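Local coordinates for oxidoreductase protein (Agrobacterium radiobacter, PDB 5UI9) that binds NAD+ in a Rossmann-fold domain and is probably an NAD-dependent oxidoreductase of the GFO/IDH/MocA family, with a small hydroxy acid bound in its pocket, at residues 4-18 / 29-42. Residues are numbered along the deposited sequence; the frame is centred on the assembly and turned at random.
Sequences TELKGALIGCGFFAV and GAGIAAICDRDPKR. With MG (magnesium ion), chain E; NAD (nicotinamide-adenine-dinucleotide), chain C.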
loop_
_atom_site.group_PDB
_atom_site.type_symbol
_atom_site.label_atom_id
_atom_site.label_comp_id
_atom_site.label_asym_id
_atom_site.label_seq_id
_atom_site.Cartn_x
_atom_site.Cartn_y
_atom_site.Cartn_z
ATOM N N THR A 4 -25.759 -26.553 31.863
ATOM C CA THR A 4 -25.584 -25.314 32.685
ATOM C C THR A 4 -25.364 -24.070 31.805
ATOM O O THR A 4 -24.538 -24.082 30.887
ATOM C CB THR A 4 -24.414 -25.458 33.686
ATOM O OG1 THR A 4 -23.205 -25.791 32.986
ATOM C CG2 THR A 4 -24.719 -26.548 34.716
ATOM N N GLU A 5 -26.110 -23.007 32.111
ATOM C CA GLU A 5 -26.144 -21.777 31.320
ATOM C C GLU A 5 -25.329 -20.704 32.046
ATOM O O GLU A 5 -25.656 -20.350 33.181
ATOM C CB GLU A 5 -27.609 -21.324 31.162
ATOM C CG GLU A 5 -27.846 -19.892 30.656
ATOM C CD GLU A 5 -28.187 -19.781 29.179
ATOM O OE1 GLU A 5 -28.748 -18.730 28.795
ATOM O OE2 GLU A 5 -27.904 -20.720 28.405
ATOM N N LEU A 6 -24.284 -20.186 31.394
ATOM C CA LEU A 6 -23.499 -19.075 31.957
ATOM C C LEU A 6 -24.323 -17.791 31.964
ATOM O O LEU A 6 -25.104 -17.551 31.046
ATOM C CB LEU A 6 -22.190 -18.856 31.197
ATOM C CG LEU A 6 -21.106 -19.931 31.324
ATOM C CD1 LEU A 6 -19.946 -19.600 30.397
ATOM C CD2 LEU A 6 -20.611 -20.071 32.751
ATOM N N LYS A 7 -24.158 -16.989 33.015
ATOM C CA LYS A 7 -24.927 -15.756 33.212
ATOM C C LYS A 7 -23.982 -14.569 33.156
ATOM O O LYS A 7 -23.045 -14.490 33.946
ATOM C CB LYS A 7 -25.643 -15.786 34.565
ATOM C CG LYS A 7 -26.789 -16.792 34.628
ATOM C CD LYS A 7 -26.787 -17.628 35.911
ATOM C CE LYS A 7 -27.180 -16.826 37.146
ATOM N NZ LYS A 7 -28.588 -16.338 37.104
ATOM N N GLY A 8 -24.227 -13.652 32.224
ATOM C CA GLY A 8 -23.379 -12.474 32.057
ATOM C C GLY A 8 -24.004 -11.212 32.604
ATOM O O GLY A 8 -25.222 -11.110 32.732
ATOM N N ALA A 9 -23.157 -10.254 32.951
ATOM C CA ALA A 9 -23.590 -8.886 33.216
ATOM C C ALA A 9 -22.905 -8.005 32.191
ATOM O O ALA A 9 -21.696 -8.107 32.022
ATOM C CB ALA A 9 -23.205 -8.463 34.614
ATOM N N LEU A 10 -23.669 -7.156 31.504
ATOM C CA LEU A 10 -23.099 -6.230 30.526
ATOM C C LEU A 10 -23.074 -4.825 31.128
ATOM O O LEU A 10 -24.073 -4.365 31.679
ATOM C CB LEU A 10 -23.874 -6.271 29.211
ATOM C CG LEU A 10 -23.338 -5.340 28.105
ATOM C CD1 LEU A 10 -23.369 -6.000 26.736
ATOM C CD2 LEU A 10 -24.096 -4.014 28.068
ATOM N N ILE A 11 -21.923 -4.168 31.037
ATOM C CA ILE A 11 -21.727 -2.811 31.558
ATOM C C ILE A 11 -21.416 -1.894 30.375
ATOM O O ILE A 11 -20.405 -2.075 29.700
ATOM C CB ILE A 11 -20.555 -2.756 32.560
ATOM C CG1 ILE A 11 -20.774 -3.750 33.712
ATOM C CG2 ILE A 11 -20.369 -1.335 33.105
ATOM C CD1 ILE A 11 -19.532 -3.977 34.546
ATOM N N GLY A 12 -22.288 -0.911 30.151
ATOM C CA GLY A 12 -22.168 0.045 29.050
ATOM C C GLY A 12 -23.224 -0.261 28.013
ATOM O O GLY A 12 -22.945 -0.934 27.043
ATOM N N CYS A 13 -24.442 0.228 28.235
ATOM C CA CYS A 13 -25.596 -0.065 27.374
ATOM C C CYS A 13 -25.723 0.951 26.232
ATOM O O CYS A 13 -26.795 1.530 26.015
ATOM C CB CYS A 13 -26.877 -0.099 28.216
ATOM S SG CYS A 13 -26.915 -1.448 29.419
ATOM N N GLY A 14 -24.634 1.140 25.492
ATOM C CA GLY A 14 -24.553 2.199 24.491
ATOM C C GLY A 14 -24.918 1.755 23.095
ATOM O O GLY A 14 -25.627 0.763 22.906
ATOM N N PHE A 15 -24.404 2.497 22.118
ATOM C CA PHE A 15 -24.659 2.256 20.700
ATOM C C PHE A 15 -24.305 0.829 20.279
ATOM O O PHE A 15 -25.164 0.084 19.793
ATOM C CB PHE A 15 -23.871 3.277 19.867
ATOM C CG PHE A 15 -23.838 2.984 18.389
ATOM C CD1 PHE A 15 -24.961 3.201 17.595
ATOM C CD2 PHE A 15 -22.673 2.510 17.784
ATOM C CE1 PHE A 15 -24.923 2.949 16.223
ATOM C CE2 PHE A 15 -22.631 2.257 16.417
ATOM C CZ PHE A 15 -23.759 2.471 15.638
ATOM N N PHE A 16 -23.049 0.444 20.486
ATOM C CA PHE A 16 -22.596 -0.866 20.038
ATOM C C PHE A 16 -23.063 -2.034 20.906
ATOM O O PHE A 16 -23.207 -3.150 20.404
ATOM C CB PHE A 16 -21.075 -0.917 19.873
ATOM C CG PHE A 16 -20.621 -2.054 19.000
ATOM C CD1 PHE A 16 -20.832 -2.010 17.622
ATOM C CD2 PHE A 16 -20.030 -3.185 19.550
ATOM C CE1 PHE A 16 -20.430 -3.055 16.811
ATOM C CE2 PHE A 16 -19.631 -4.241 18.738
ATOM C CZ PHE A 16 -19.818 -4.169 17.367
ATOM N N ALA A 17 -23.304 -1.786 22.189
ATOM C CA ALA A 17 -23.755 -2.849 23.109
ATOM C C ALA A 17 -25.080 -3.506 22.721
ATOM O O ALA A 17 -25.315 -4.651 23.083
ATOM C CB ALA A 17 -23.851 -2.319 24.530
ATOM N N VAL A 18 -25.933 -2.786 21.990
ATOM C CA VAL A 18 -27.186 -3.350 21.469
ATOM C C VAL A 18 -26.889 -4.574 20.590
ATOM O O VAL A 18 -27.618 -5.564 20.653
ATOM C CB VAL A 18 -28.015 -2.289 20.692
ATOM C CG1 VAL A 18 -29.239 -2.917 20.016
ATOM C CG2 VAL A 18 -28.440 -1.152 21.626
ATOM N N GLY A 29 -25.160 -21.499 25.392
ATOM C CA GLY A 29 -24.418 -21.727 26.627
ATOM C C GLY A 29 -24.228 -20.483 27.481
ATOM O O GLY A 29 -23.549 -20.545 28.509
ATOM N N ALA A 30 -24.821 -19.358 27.071
ATOM C CA ALA A 30 -24.732 -18.119 27.846
ATOM C C ALA A 30 -25.851 -17.134 27.516
ATOM O O ALA A 30 -26.408 -17.152 26.408
ATOM C CB ALA A 30 -23.374 -17.459 27.634
ATOM N N GLY A 31 -26.165 -16.285 28.494
ATOM C CA GLY A 31 -27.104 -15.173 28.318
ATOM C C GLY A 31 -26.837 -14.075 29.330
ATOM O O GLY A 31 -26.075 -14.271 30.281
ATOM N N ILE A 32 -27.480 -12.927 29.139
ATOM C CA ILE A 32 -27.292 -11.764 30.024
ATOM C C ILE A 32 -28.374 -11.716 31.111
ATOM O O ILE A 32 -29.567 -11.659 30.799
ATOM C CB ILE A 32 -27.292 -10.446 29.217
ATOM C CG1 ILE A 32 -26.162 -10.457 28.170
ATOM C CG2 ILE A 32 -27.178 -9.231 30.136
ATOM C CD1 ILE A 32 -24.751 -10.599 28.709
ATOM N N ALA A 33 -27.938 -11.733 32.375
ATOM C CA ALA A 33 -28.832 -11.690 33.539
ATOM C C ALA A 33 -28.918 -10.301 34.180
ATOM O O ALA A 33 -29.819 -10.061 34.982
ATOM C CB ALA A 33 -28.381 -12.706 34.582
ATOM N N ALA A 34 -27.985 -9.405 33.851
ATOM C CA ALA A 34 -27.942 -8.070 34.454
ATOM C C ALA A 34 -27.269 -7.070 33.516
ATOM O O ALA A 34 -26.389 -7.440 32.738
ATOM C CB ALA A 34 -27.211 -8.122 35.780
ATOM N N ILE A 35 -27.709 -5.817 33.579
ATOM C CA ILE A 35 -27.092 -4.737 32.816
ATOM C C ILE A 35 -26.822 -3.525 33.707
ATOM O O ILE A 35 -27.441 -3.355 34.769
ATOM C CB ILE A 35 -27.914 -4.332 31.564
ATOM C CG1 ILE A 35 -29.364 -3.975 31.915
ATOM C CG2 ILE A 35 -27.891 -5.451 30.527
ATOM C CD1 ILE A 35 -30.085 -3.230 30.809
ATOM N N CYS A 36 -25.884 -2.696 33.257
ATOM C CA CYS A 36 -25.426 -1.535 34.007
ATOM C C CYS A 36 -25.118 -0.377 33.063
ATOM O O CYS A 36 -24.488 -0.575 32.024
ATOM C CB CYS A 36 -24.179 -1.898 34.815
ATOM S SG CYS A 36 -23.418 -0.516 35.703
ATOM N N ASP A 37 -25.584 0.814 33.424
ATOM C CA ASP A 37 -25.231 2.052 32.727
ATOM C C ASP A 37 -25.464 3.258 33.642
ATOM O O ASP A 37 -26.445 3.293 34.390
ATOM C CB ASP A 37 -26.048 2.199 31.439
ATOM C CG ASP A 37 -25.384 3.116 30.427
ATOM O OD1 ASP A 37 -25.204 4.323 30.717
ATOM O OD2 ASP A 37 -25.031 2.628 29.338
ATOM N N ARG A 38 -24.558 4.233 33.582
ATOM C CA ARG A 38 -24.705 5.492 34.325
ATOM C C ARG A 38 -25.879 6.339 33.825
ATOM O O ARG A 38 -26.428 7.129 34.580
ATOM C CB ARG A 38 -23.427 6.329 34.243
ATOM C CG ARG A 38 -22.252 5.725 34.980
ATOM C CD ARG A 38 -21.043 6.648 34.964
ATOM N NE ARG A 38 -19.971 6.135 35.819
ATOM C CZ ARG A 38 -18.726 6.612 35.866
ATOM N NH1 ARG A 38 -18.351 7.638 35.112
ATOM N NH2 ARG A 38 -17.840 6.048 36.684
ATOM N N ASP A 39 -26.233 6.176 32.552
ATOM C CA ASP A 39 -27.326 6.909 31.915
ATOM C C ASP A 39 -28.610 6.076 32.037
ATOM O O ASP A 39 -28.732 5.049 31.364
ATOM C CB ASP A 39 -26.943 7.160 30.448
ATOM C CG ASP A 39 -27.962 7.976 29.683
ATOM O OD1 ASP A 39 -29.043 8.293 30.218
ATOM O OD2 ASP A 39 -27.665 8.289 28.507
ATOM N N PRO A 40 -29.568 6.503 32.896
ATOM C CA PRO A 40 -30.788 5.688 33.055
ATOM C C PRO A 40 -31.707 5.610 31.822
ATOM O O PRO A 40 -32.553 4.726 31.770
ATOM C CB PRO A 40 -31.515 6.345 34.243
ATOM C CG PRO A 40 -30.964 7.722 34.341
ATOM C CD PRO A 40 -29.558 7.659 33.820
ATOM N N LYS A 41 -31.547 6.503 30.848
ATOM C CA LYS A 41 -32.302 6.411 29.591
ATOM C C LYS A 41 -31.837 5.201 28.765
ATOM O O LYS A 41 -32.655 4.522 28.139
ATOM C CB LYS A 41 -32.155 7.686 28.754
ATOM C CG LYS A 41 -32.644 8.965 29.430
ATOM C CD LYS A 41 -32.163 10.214 28.695
ATOM C CE LYS A 41 -31.912 11.369 29.653
ATOM N NZ LYS A 41 -33.104 11.678 30.494
ATOM N N ARG A 42 -30.526 4.950 28.759
ATOM C CA ARG A 42 -29.954 3.768 28.093
ATOM C C ARG A 42 -30.278 2.479 28.840
ATOM O O ARG A 42 -30.579 1.457 28.225
ATOM C CB ARG A 42 -28.434 3.898 27.955
ATOM C CG ARG A 42 -27.969 5.027 27.047
ATOM C CD ARG A 42 -28.532 4.935 25.636
ATOM N NE ARG A 42 -28.269 3.639 25.012
ATOM C CZ ARG A 42 -28.701 3.273 23.807
ATOM N NH1 ARG A 42 -29.434 4.096 23.060
ATOM N NH2 ARG A 42 -28.394 2.067 23.339
HETATM MG MG MG E . -27.861 -17.023 24.715
HETATM P PA NAD C . -21.437 4.827 23.667
HETATM O O1A NAD C . -20.993 6.143 24.270
HETATM O O2A NAD C . -22.579 4.791 22.690
HETATM O O5B NAD C . -21.776 3.817 24.860
HETATM C C5B NAD C . -21.055 3.795 26.085
HETATM C C4B NAD C . -22.070 3.597 27.200
HETATM O O4B NAD C . -21.379 3.270 28.400
HETATM C C3B NAD C . -22.883 4.852 27.482
HETATM O O3B NAD C . -24.279 4.523 27.489
HETATM C C2B NAD C . -22.401 5.343 28.839
HETATM O O2B NAD C . -23.461 5.916 29.604
HETATM C C1B NAD C . -21.871 4.068 29.475
HETATM N N9A NAD C . -20.770 4.196 30.459
HETATM C C8A NAD C . -19.607 4.862 30.320
HETATM N N7A NAD C . -18.842 4.704 31.431
HETATM C C5A NAD C . -19.511 3.912 32.290
HETATM C C6A NAD C . -19.291 3.340 33.646
HETATM N N6A NAD C . -18.159 3.589 34.340
HETATM N N1A NAD C . -20.262 2.553 34.167
HETATM C C2A NAD C . -21.408 2.284 33.508
HETATM N N3A NAD C . -21.669 2.770 32.279
HETATM C C4A NAD C . -20.779 3.571 31.633
HETATM O O3 NAD C . -20.150 4.123 23.010
HETATM P PN NAD C . -20.230 3.033 21.821
HETATM O O1N NAD C . -20.306 3.730 20.485
HETATM O O2N NAD C . -21.266 1.993 22.165
HETATM O O5D NAD C . -18.758 2.425 21.950
HETATM C C5D NAD C . -18.368 1.759 23.144
HETATM C C4D NAD C . -17.085 1.002 22.865
HETATM O O4D NAD C . -17.336 0.047 21.829
HETATM C C3D NAD C . -15.968 1.919 22.388
HETATM O O3D NAD C . -14.763 1.637 23.108
HETATM C C2D NAD C . -15.822 1.609 20.908
HETATM O O2D NAD C . -14.473 1.687 20.448
HETATM C C1D NAD C . -16.347 0.178 20.809
HETATM N N1N NAD C . -16.902 -0.215 19.500
HETATM C C2N NAD C . -16.517 -1.407 19.011
HETATM C C3N NAD C . -16.973 -1.890 17.794
HETATM C C7N NAD C . -16.486 -3.234 17.326
HETATM O O7N NAD C . -16.268 -4.112 18.158
HETATM N N7N NAD C . -16.297 -3.464 16.024
HETATM C C4N NAD C . -17.860 -1.102 17.058
HETATM C C5N NAD C . -18.260 0.132 17.573
HETATM C C6N NAD C . -17.772 0.556 18.810
HETATM O O HOH W 1 -29.301 -18.794 25.191
#
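R42, in the first turn of helix 40-50, reaches C13 in the loop after strand 6-11. R42 CB lies 3.5 Å from C13 O. R42 CG is 3.8 Å from both C13 O and NAD O3B. CD stays beside C13 O. Two folds of the chain, about CB-CG (-57°) and CG-CD (-54°), turn the edge of the guanidinium, with NE and NH2, to C13 O. R42 NE then donates to C13 O at 2.8 Å, in the carbonyl plane. NH2 gives the same oxygen a second, longer bond, so the grip is side-on, and NH2 also meets V18 CG2.

D37, just after strand 30-36, holds the same loop. D37 OD2 accepts from C13 N at 2.7 Å on the anti lone pair and also accepts from NAD O3B. D37 OD1 accepts from NAD O2B at 2.6 Å and from D39 N, closing an Asx turn.

Behind this loop the two strands pair in parallel, with a beta bulge where G8 O accepts from A33 N and, weakly, A34 N. C13 SG packs on I35 CB at 3.7 Å. G12 and G14 fit a Rossmann GxGxxA pattern, and the F15 and F16 amides bind the NAD phosphates.

The D37 carboxylate thus bonds both hydroxyls of the adenosine ribose. This is consistent with a preference for NAD over NADP, where a 2'-phosphate would probably be repelled by the carboxylate.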